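PDB 3BKW: S-adenosylmethionine dependent methyltransferase from Mesorhizobium loti, which probably transfers methyl groups from S-adenosylmethionine to an acceptor. Local coordinates for residues G51-E63 / L79-Y93. Numbering follows the deposited sequence.
Sequences GCGFGWFCRWAHE and LARARAAGPDTGITY
R59 and Y93 meet through a water where the glycine-rich loop and helix 56-63 of the Rossmann-like methyltransferase fold pack against helix 76-84 and edge strand 91-95; in this fold that loop usually lines the S-adenosylmethionine site. That water accepts from R59 NH1 and from Y93 OH (2.6 Å) and donates to the A82 and G86 carbonyls, four bonds in all. The A85 methyl lies over one guanidinium face of R59. A bend at chi3 (-67°) turns this guanidinium back to the loop, where R59 NH1 donates a hydrogen bond to F54 O, in the carbonyl plane on a lone pair, at 2.9 Å. An alanine here would probably leave the water short of a donor and the F54 carbonyl without its grip. R81 stacks flat on the F54 ring, planes 21° apart, an off-centre cation-pi contact with R81 CZ 4.3 Å from the ring centroid. C52 SG meets the Y93 ring at its edge, 3.8 Å from CD1, while G55, lacking a side chain, leaves room for Y93 OH 3.6 Å from its CA. In the second shell, G53 N hydrogen-bonds D73 OD1, tying the loop to strand 68-73. Farther along, I91 CD1 reaches the C58 carbonyl, and P87 CG sits over the H62 ring, 3.6 Å from its centroid.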
ATOM      1  N   GLY A  51       4.386  15.158 -16.854  1.00 28.52           N
ATOM      2  CA  GLY A  51       4.358  14.174 -17.959  1.00 28.50           C
ATOM      3  C   GLY A  51       2.997  14.312 -18.616  1.00 28.17           C
ATOM      4  O   GLY A  51       2.246  13.343 -18.752  1.00 29.03           O
ATOM      5  N   CYS A  52       2.712  15.528 -19.071  1.00 28.87           N
ATOM      6  CA  CYS A  52       1.389  15.874 -19.596  1.00 28.23           C
ATOM      7  C   CYS A  52       1.022  15.309 -20.973  1.00 27.51           C
ATOM      8  O   CYS A  52      -0.163  15.327 -21.349  1.00 28.21           O
ATOM      9  CB  CYS A  52       1.231  17.401 -19.631  1.00 28.11           C
ATOM     10  SG  CYS A  52       2.283  18.253 -20.795  1.00 27.97           S
ATOM     11  N   GLY A  53       2.022  14.861 -21.731  1.00 28.72           N
ATOM     12  CA  GLY A  53       1.807  14.341 -23.070  1.00 29.01           C
ATOM     13  C   GLY A  53       1.070  15.343 -23.933  1.00 28.29           C
ATOM     14  O   GLY A  53       1.421  16.529 -23.969  1.00 27.96           O
ATOM     15  N   PHE A  54       0.016  14.874 -24.603  1.00 30.17           N
ATOM     16  CA  PHE A  54      -0.826  15.701 -25.471  1.00 31.77           C
ATOM     17  C   PHE A  54      -1.692  16.714 -24.698  1.00 30.92           C
ATOM     18  O   PHE A  54      -2.365  17.515 -25.321  1.00 30.52           O
ATOM     19  CB  PHE A  54      -1.684  14.776 -26.361  1.00 34.07           C
ATOM     20  CG  PHE A  54      -2.539  15.490 -27.394  1.00 37.88           C
ATOM     21  CD1 PHE A  54      -1.998  16.428 -28.274  1.00 44.39           C
ATOM     22  CD2 PHE A  54      -3.887  15.171 -27.520  1.00 43.81           C
ATOM     23  CE1 PHE A  54      -2.822  17.070 -29.238  1.00 42.69           C
ATOM     24  CE2 PHE A  54      -4.714  15.796 -28.478  1.00 42.18           C
ATOM     25  CZ  PHE A  54      -4.179  16.744 -29.335  1.00 40.99           C
ATOM     26  N   GLY A  55      -1.677  16.674 -23.362  1.00 30.15           N
ATOM     27  CA  GLY A  55      -2.397  17.637 -22.532  1.00 30.45           C
ATOM     28  C   GLY A  55      -3.844  17.324 -22.230  1.00 30.43           C
ATOM     29  O   GLY A  55      -4.598  18.230 -21.887  1.00 30.58           O
ATOM     30  N   TRP A  56      -4.230  16.047 -22.301  1.00 30.95           N
ATOM     31  CA  TRP A  56      -5.617  15.640 -22.053  1.00 30.81           C
ATOM     32  C   TRP A  56      -6.111  16.085 -20.668  1.00 29.98           C
ATOM     33  O   TRP A  56      -7.195  16.666 -20.552  1.00 29.94           O
ATOM     34  CB  TRP A  56      -5.800  14.121 -22.160  1.00 34.73           C
ATOM     35  CG  TRP A  56      -5.523  13.510 -23.476  1.00 40.07           C
ATOM     36  CD1 TRP A  56      -4.449  12.730 -23.806  1.00 46.56           C
ATOM     37  CD2 TRP A  56      -6.341  13.586 -24.644  1.00 43.48           C
ATOM     38  NE1 TRP A  56      -4.545  12.321 -25.118  1.00 45.58           N
ATOM     39  CE2 TRP A  56      -5.703  12.822 -25.655  1.00 45.58           C
ATOM     40  CE3 TRP A  56      -7.556  14.226 -24.940  1.00 45.77           C
ATOM     41  CZ2 TRP A  56      -6.236  12.687 -26.954  1.00 45.85           C
ATOM     42  CZ3 TRP A  56      -8.095  14.092 -26.234  1.00 47.30           C
ATOM     43  CH2 TRP A  56      -7.428  13.328 -27.223  1.00 47.21           C
ATOM     44  N   PHE A  57      -5.292  15.845 -19.643  1.00 27.40           N
ATOM     45  CA  PHE A  57      -5.642  16.244 -18.286  1.00 26.83           C
ATOM     46  C   PHE A  57      -5.636  17.775 -18.147  1.00 26.69           C
ATOM     47  O   PHE A  57      -6.500  18.327 -17.450  1.00 27.53           O
ATOM     48  CB  PHE A  57      -4.733  15.601 -17.219  1.00 26.08           C
ATOM     49  CG  PHE A  57      -4.957  16.163 -15.853  1.00 27.31           C
ATOM     50  CD1 PHE A  57      -6.005  15.715 -15.068  1.00 30.83           C
ATOM     51  CD2 PHE A  57      -4.165  17.212 -15.388  1.00 28.48           C
ATOM     52  CE1 PHE A  57      -6.244  16.272 -13.795  1.00 29.77           C
ATOM     53  CE2 PHE A  57      -4.386  17.775 -14.131  1.00 30.05           C
ATOM     54  CZ  PHE A  57      -5.434  17.292 -13.328  1.00 31.05           C
ATOM     55  N   CYS A  58      -4.648  18.432 -18.766  1.00 25.10           N
ATOM     56  CA  CYS A  58      -4.528  19.899 -18.715  1.00 25.42           C
ATOM     57  C   CYS A  58      -5.814  20.564 -19.196  1.00 25.83           C
ATOM     58  O   CYS A  58      -6.342  21.463 -18.522  1.00 27.43           O
ATOM     59  CB  CYS A  58      -3.342  20.394 -19.543  1.00 26.05           C
ATOM     60  SG  CYS A  58      -1.767  19.881 -18.863  1.00 30.98           S
ATOM     61  N   ARG A  59      -6.321  20.110 -20.347  1.00 26.82           N
ATOM     62  CA  ARG A  59      -7.577  20.612 -20.891  1.00 26.95           C
ATOM     63  C   ARG A  59      -8.778  20.267 -20.016  1.00 26.49           C
ATOM     64  O   ARG A  59      -9.640  21.112 -19.817  1.00 27.62           O
ATOM     65  CB  ARG A  59      -7.806  20.168 -22.335  1.00 26.82           C
ATOM     66  CG  ARG A  59      -6.853  20.851 -23.316  1.00 29.47           C
ATOM     67  CD  ARG A  59      -7.182  20.530 -24.762  1.00 29.36           C
ATOM     68  NE  ARG A  59      -6.941  19.131 -25.086  1.00 28.90           N
ATOM     69  CZ  ARG A  59      -5.738  18.571 -25.238  1.00 33.95           C
ATOM     70  NH1 ARG A  59      -4.623  19.279 -25.117  1.00 33.73           N
ATOM     71  NH2 ARG A  59      -5.655  17.276 -25.525  1.00 36.01           N
ATOM     72  N   TRP A  60      -8.825  19.044 -19.490  1.00 28.40           N
ATOM     73  CA  TRP A  60      -9.903  18.649 -18.563  1.00 27.36           C
ATOM     74  C   TRP A  60      -9.931  19.584 -17.350  1.00 27.24           C
ATOM     75  O   TRP A  60     -10.991  20.078 -16.967  1.00 27.99           O
ATOM     76  CB  TRP A  60      -9.764  17.175 -18.123  1.00 27.78           C
ATOM     77  CG  TRP A  60     -10.779  16.762 -17.088  1.00 28.02           C
ATOM     78  CD1 TRP A  60     -12.006  16.240 -17.329  1.00 30.41           C
ATOM     79  CD2 TRP A  60     -10.665  16.888 -15.657  1.00 27.79           C
ATOM     80  NE1 TRP A  60     -12.660  16.019 -16.144  1.00 29.84           N
ATOM     81  CE2 TRP A  60     -11.876  16.429 -15.103  1.00 31.68           C
ATOM     82  CE3 TRP A  60      -9.665  17.360 -14.803  1.00 30.27           C
ATOM     83  CZ2 TRP A  60     -12.106  16.387 -13.716  1.00 31.56           C
ATOM     84  CZ3 TRP A  60      -9.884  17.329 -13.421  1.00 29.15           C
ATOM     85  CH2 TRP A  60     -11.108  16.856 -12.895  1.00 31.38           C
ATOM     86  N   ALA A  61      -8.764  19.826 -16.760  1.00 25.93           N
ATOM     87  CA  ALA A  61      -8.655  20.673 -15.573  1.00 26.01           C
ATOM     88  C   ALA A  61      -9.105  22.099 -15.861  1.00 26.79           C
ATOM     89  O   ALA A  61      -9.828  22.703 -15.051  1.00 28.27           O
ATOM     90  CB  ALA A  61      -7.234  20.660 -15.030  1.00 26.44           C
ATOM     91  N   HIS A  62      -8.670  22.640 -16.998  1.00 27.55           N
ATOM     92  CA  HIS A  62      -9.097  23.972 -17.428  1.00 28.82           C
ATOM     93  C   HIS A  62     -10.622  24.012 -17.632  1.00 29.55           C
ATOM     94  O   HIS A  62     -11.297  24.907 -17.119  1.00 27.81           O
ATOM     95  CB  HIS A  62      -8.389  24.406 -18.716  1.00 28.77           C
ATOM     96  CG  HIS A  62      -8.795  25.771 -19.182  1.00 32.61           C
ATOM     97  ND1 HIS A  62      -8.243  26.925 -18.670  1.00 34.75           N
ATOM     98  CD2 HIS A  62      -9.743  26.167 -20.066  1.00 37.84           C
ATOM     99  CE1 HIS A  62      -8.807  27.973 -19.248  1.00 37.17           C
ATOM    100  NE2 HIS A  62      -9.716  27.542 -20.102  1.00 34.88           N
ATOM    101  N   GLU A  63     -11.158  23.025 -18.344  1.00 28.43           N
ATOM    102  CA  GLU A  63     -12.620  22.926 -18.542  1.00 31.71           C
ATOM    103  C   GLU A  63     -13.398  22.912 -17.219  1.00 29.52           C
ATOM    104  O   GLU A  63     -14.503  23.474 -17.148  1.00 31.86           O
ATOM    105  CB  GLU A  63     -12.984  21.679 -19.340  1.00 32.22           C
ATOM    106  CG  GLU A  63     -12.588  21.715 -20.789  1.00 38.87           C
ATOM    107  CD  GLU A  63     -12.526  20.326 -21.442  1.00 41.59           C
ATOM    108  OE1 GLU A  63     -13.114  19.351 -20.905  1.00 55.36           O
ATOM    109  OE2 GLU A  63     -11.884  20.216 -22.515  1.00 59.37           O
ATOM    110  N   LEU A  79       4.372  18.750 -26.954  1.00 36.09           N
ATOM    111  CA  LEU A  79       3.916  20.016 -26.357  1.00 36.65           C
ATOM    112  C   LEU A  79       3.363  20.962 -27.430  1.00 35.47           C
ATOM    113  O   LEU A  79       2.419  21.705 -27.162  1.00 34.04           O
ATOM    114  CB  LEU A  79       5.039  20.706 -25.569  1.00 35.78           C
ATOM    115  CG  LEU A  79       5.559  19.993 -24.315  1.00 35.85           C
ATOM    116  CD1 LEU A  79       6.709  20.767 -23.711  1.00 33.85           C
ATOM    117  CD2 LEU A  79       4.469  19.781 -23.282  1.00 34.55           C
ATOM    118  N   ALA A  80       3.944  20.931 -28.636  1.00 36.31           N
ATOM    119  CA  ALA A  80       3.457  21.743 -29.766  1.00 36.39           C
ATOM    120  C   ALA A  80       2.023  21.362 -30.150  1.00 36.97           C
ATOM    121  O   ALA A  80       1.198  22.255 -30.406  1.00 36.91           O
ATOM    122  CB  ALA A  80       4.404  21.632 -30.993  1.00 35.72           C
ATOM    123  N   ARG A  81       1.740  20.054 -30.167  1.00 37.02           N
ATOM    124  CA  ARG A  81       0.385  19.535 -30.450  1.00 38.08           C
ATOM    125  C   ARG A  81      -0.586  19.914 -29.322  1.00 37.04           C
ATOM    126  O   ARG A  81      -1.728  20.293 -29.583  1.00 34.19           O
ATOM    127  CB  ARG A  81       0.379  18.007 -30.683  1.00 40.45           C
ATOM    128  CG  ARG A  81       1.345  17.547 -31.787  1.00 42.47           C
ATOM    129  CD  ARG A  81       0.949  16.265 -32.523  1.00 45.62           C
ATOM    130  NE  ARG A  81       0.727  15.093 -31.669  1.00 57.30           N
ATOM    131  CZ  ARG A  81      -0.453  14.629 -31.227  1.00 61.50           C
ATOM    132  NH1 ARG A  81      -0.473  13.531 -30.461  1.00 62.69           N
ATOM    133  NH2 ARG A  81      -1.620  15.219 -31.528  1.00 66.20           N
ATOM    134  N   ALA A  82      -0.119  19.825 -28.075  1.00 35.81           N
ATOM    135  CA  ALA A  82      -0.908  20.225 -26.898  1.00 36.21           C
ATOM    136  C   ALA A  82      -1.314  21.700 -26.966  1.00 35.08           C
ATOM    137  O   ALA A  82      -2.482  22.019 -26.758  1.00 36.18           O
ATOM    138  CB  ALA A  82      -0.138  19.954 -25.601  1.00 34.19           C
ATOM    139  N   ARG A  83      -0.359  22.583 -27.271  1.00 36.22           N
ATOM    140  CA  ARG A  83      -0.650  24.033 -27.404  1.00 37.75           C
ATOM    141  C   ARG A  83      -1.718  24.303 -28.462  1.00 38.96           C
ATOM    142  O   ARG A  83      -2.699  25.010 -28.188  1.00 40.24           O
ATOM    143  CB  ARG A  83       0.604  24.838 -27.746  1.00 37.83           C
ATOM    144  CG  ARG A  83       1.589  24.941 -26.612  1.00 37.44           C
ATOM    145  CD  ARG A  83       2.765  25.817 -26.986  1.00 36.67           C
ATOM    146  NE  ARG A  83       3.878  25.637 -26.051  1.00 35.11           N
ATOM    147  CZ  ARG A  83       4.926  24.825 -26.222  1.00 38.47           C
ATOM    148  NH1 ARG A  83       5.125  24.110 -27.333  1.00 41.07           N
ATOM    149  NH2 ARG A  83       5.830  24.756 -25.254  1.00 35.72           N
ATOM    150  N   ALA A  84      -1.520  23.711 -29.643  1.00 39.46           N
ATOM    151  CA  ALA A  84      -2.455  23.814 -30.786  1.00 40.51           C
ATOM    152  C   ALA A  84      -3.897  23.404 -30.448  1.00 40.88           C
ATOM    153  O   ALA A  84      -4.847  24.000 -30.978  1.00 40.67           O
ATOM    154  CB  ALA A  84      -1.949  22.988 -31.965  1.00 39.11           C
ATOM    155  N   ALA A  85      -4.050  22.417 -29.560  1.00 40.80           N
ATOM    156  CA  ALA A  85      -5.371  21.936 -29.126  1.00 40.97           C
ATOM    157  C   ALA A  85      -6.177  22.920 -28.254  1.00 42.15           C
ATOM    158  O   ALA A  85      -7.354  22.654 -27.985  1.00 43.76           O
ATOM    159  CB  ALA A  85      -5.245  20.575 -28.427  1.00 40.56           C
ATOM    160  N   GLY A  86      -5.549  24.006 -27.777  1.00 42.48           N
ATOM    161  CA  GLY A  86      -6.228  25.063 -27.000  1.00 42.34           C
ATOM    162  C   GLY A  86      -6.415  24.725 -25.530  1.00 40.78           C
ATOM    163  O   GLY A  86      -6.059  23.629 -25.098  1.00 42.84           O
ATOM    164  N   PRO A  87      -6.947  25.671 -24.729  1.00 38.03           N
ATOM    165  CA  PRO A  87      -7.388  27.024 -25.039  1.00 37.82           C
ATOM    166  C   PRO A  87      -6.224  28.018 -25.095  1.00 36.12           C
ATOM    167  O   PRO A  87      -5.091  27.669 -24.772  1.00 35.59           O
ATOM    168  CB  PRO A  87      -8.291  27.349 -23.857  1.00 37.81           C
ATOM    169  CG  PRO A  87      -7.609  26.690 -22.746  1.00 39.43           C
ATOM    170  CD  PRO A  87      -7.102  25.397 -23.292  1.00 39.06           C
ATOM    171  N   ASP A  88      -6.539  29.255 -25.451  1.00 36.22           N
ATOM    172  CA  ASP A  88      -5.536  30.318 -25.589  1.00 35.48           C
ATOM    173  C   ASP A  88      -4.988  30.858 -24.266  1.00 34.91           C
ATOM    174  O   ASP A  88      -3.857  31.339 -24.252  1.00 34.53           O
ATOM    175  CB  ASP A  88      -6.073  31.442 -26.489  1.00 37.66           C
ATOM    176  CG  ASP A  88      -6.354  30.960 -27.926  1.00 42.92           C
ATOM    177  OD1 ASP A  88      -6.480  29.733 -28.164  1.00 55.07           O
ATOM    178  OD2 ASP A  88      -6.444  31.811 -28.826  1.00 54.03           O
ATOM    179  N   THR A  89      -5.772  30.796 -23.177  1.00 31.59           N
ATOM    180  CA  THR A  89      -5.310  31.223 -21.848  1.00 30.27           C
ATOM    181  C   THR A  89      -5.595  30.198 -20.756  1.00 28.81           C
ATOM    182  O   THR A  89      -6.501  29.371 -20.874  1.00 30.64           O
ATOM    183  CB  THR A  89      -5.906  32.584 -21.376  1.00 30.38           C
ATOM    184  OG1 THR A  89      -7.301  32.438 -21.084  1.00 29.95           O
ATOM    185  CG2 THR A  89      -5.694  33.664 -22.424  1.00 31.99           C
ATOM    186  N   GLY A  90      -4.778  30.260 -19.707  1.00 26.73           N
ATOM    187  CA  GLY A  90      -4.919  29.412 -18.531  1.00 26.91           C
ATOM    188  C   GLY A  90      -4.075  28.160 -18.480  1.00 27.43           C
ATOM    189  O   GLY A  90      -3.940  27.593 -17.392  1.00 29.51           O
ATOM    190  N   ILE A  91      -3.537  27.713 -19.632  1.00 28.15           N
ATOM    191  CA  ILE A  91      -2.664  26.543 -19.703  1.00 28.51           C
ATOM    192  C   ILE A  91      -1.333  26.928 -20.347  1.00 27.20           C
ATOM    193  O   ILE A  91      -1.314  27.432 -21.471  1.00 30.26           O
ATOM    194  CB  ILE A  91      -3.262  25.371 -20.525  1.00 27.73           C
ATOM    195  CG1 ILE A  91      -4.673  25.020 -20.046  1.00 30.78           C
ATOM    196  CG2 ILE A  91      -2.319  24.154 -20.423  1.00 30.07           C
ATOM    197  CD1 ILE A  91      -5.296  23.846 -20.801  1.00 30.35           C
ATOM    198  N   THR A  92      -0.241  26.691 -19.621  1.00 28.47           N
ATOM    199  CA  THR A  92       1.126  26.909 -20.099  1.00 27.34           C
ATOM    200  C   THR A  92       1.777  25.545 -20.244  1.00 26.95           C
ATOM    201  O   THR A  92       1.647  24.713 -19.344  1.00 27.58           O
ATOM    202  CB  THR A  92       1.938  27.749 -19.108  1.00 28.28           C
ATOM    203  OG1 THR A  92       1.357  29.054 -19.020  1.00 31.73           O
ATOM    204  CG2 THR A  92       3.421  27.874 -19.537  1.00 28.68           C
ATOM    205  N   TYR A  93       2.457  25.318 -21.376  1.00 27.04           N
ATOM    206  CA  TYR A  93       3.204  24.075 -21.617  1.00 26.70           C
ATOM    207  C   TYR A  93       4.677  24.414 -21.672  1.00 27.31           C
ATOM    208  O   TYR A  93       5.057  25.381 -22.321  1.00 26.17           O
ATOM    209  CB  TYR A  93       2.780  23.401 -22.909  1.00 25.99           C
ATOM    210  CG  TYR A  93       1.383  22.837 -22.849  1.00 25.37           C
ATOM    211  CD1 TYR A  93       1.129  21.615 -22.214  1.00 27.11           C
ATOM    212  CD2 TYR A  93       0.307  23.527 -23.399  1.00 26.89           C
ATOM    213  CE1 TYR A  93      -0.176  21.090 -22.152  1.00 25.68           C
ATOM    214  CE2 TYR A  93      -0.996  23.014 -23.335  1.00 26.71           C
ATOM    215  CZ  TYR A  93      -1.226  21.792 -22.714  1.00 28.12           C
ATOM    216  OH  TYR A  93      -2.508  21.275 -22.661  1.00 30.08           O
TER
HETATM  217  O   HOH W   1      -3.964  22.246 -24.571  1.00 29.74           O
HETATM  218  O   HOH W   2      -6.668  26.854 -16.436  1.00 31.15           O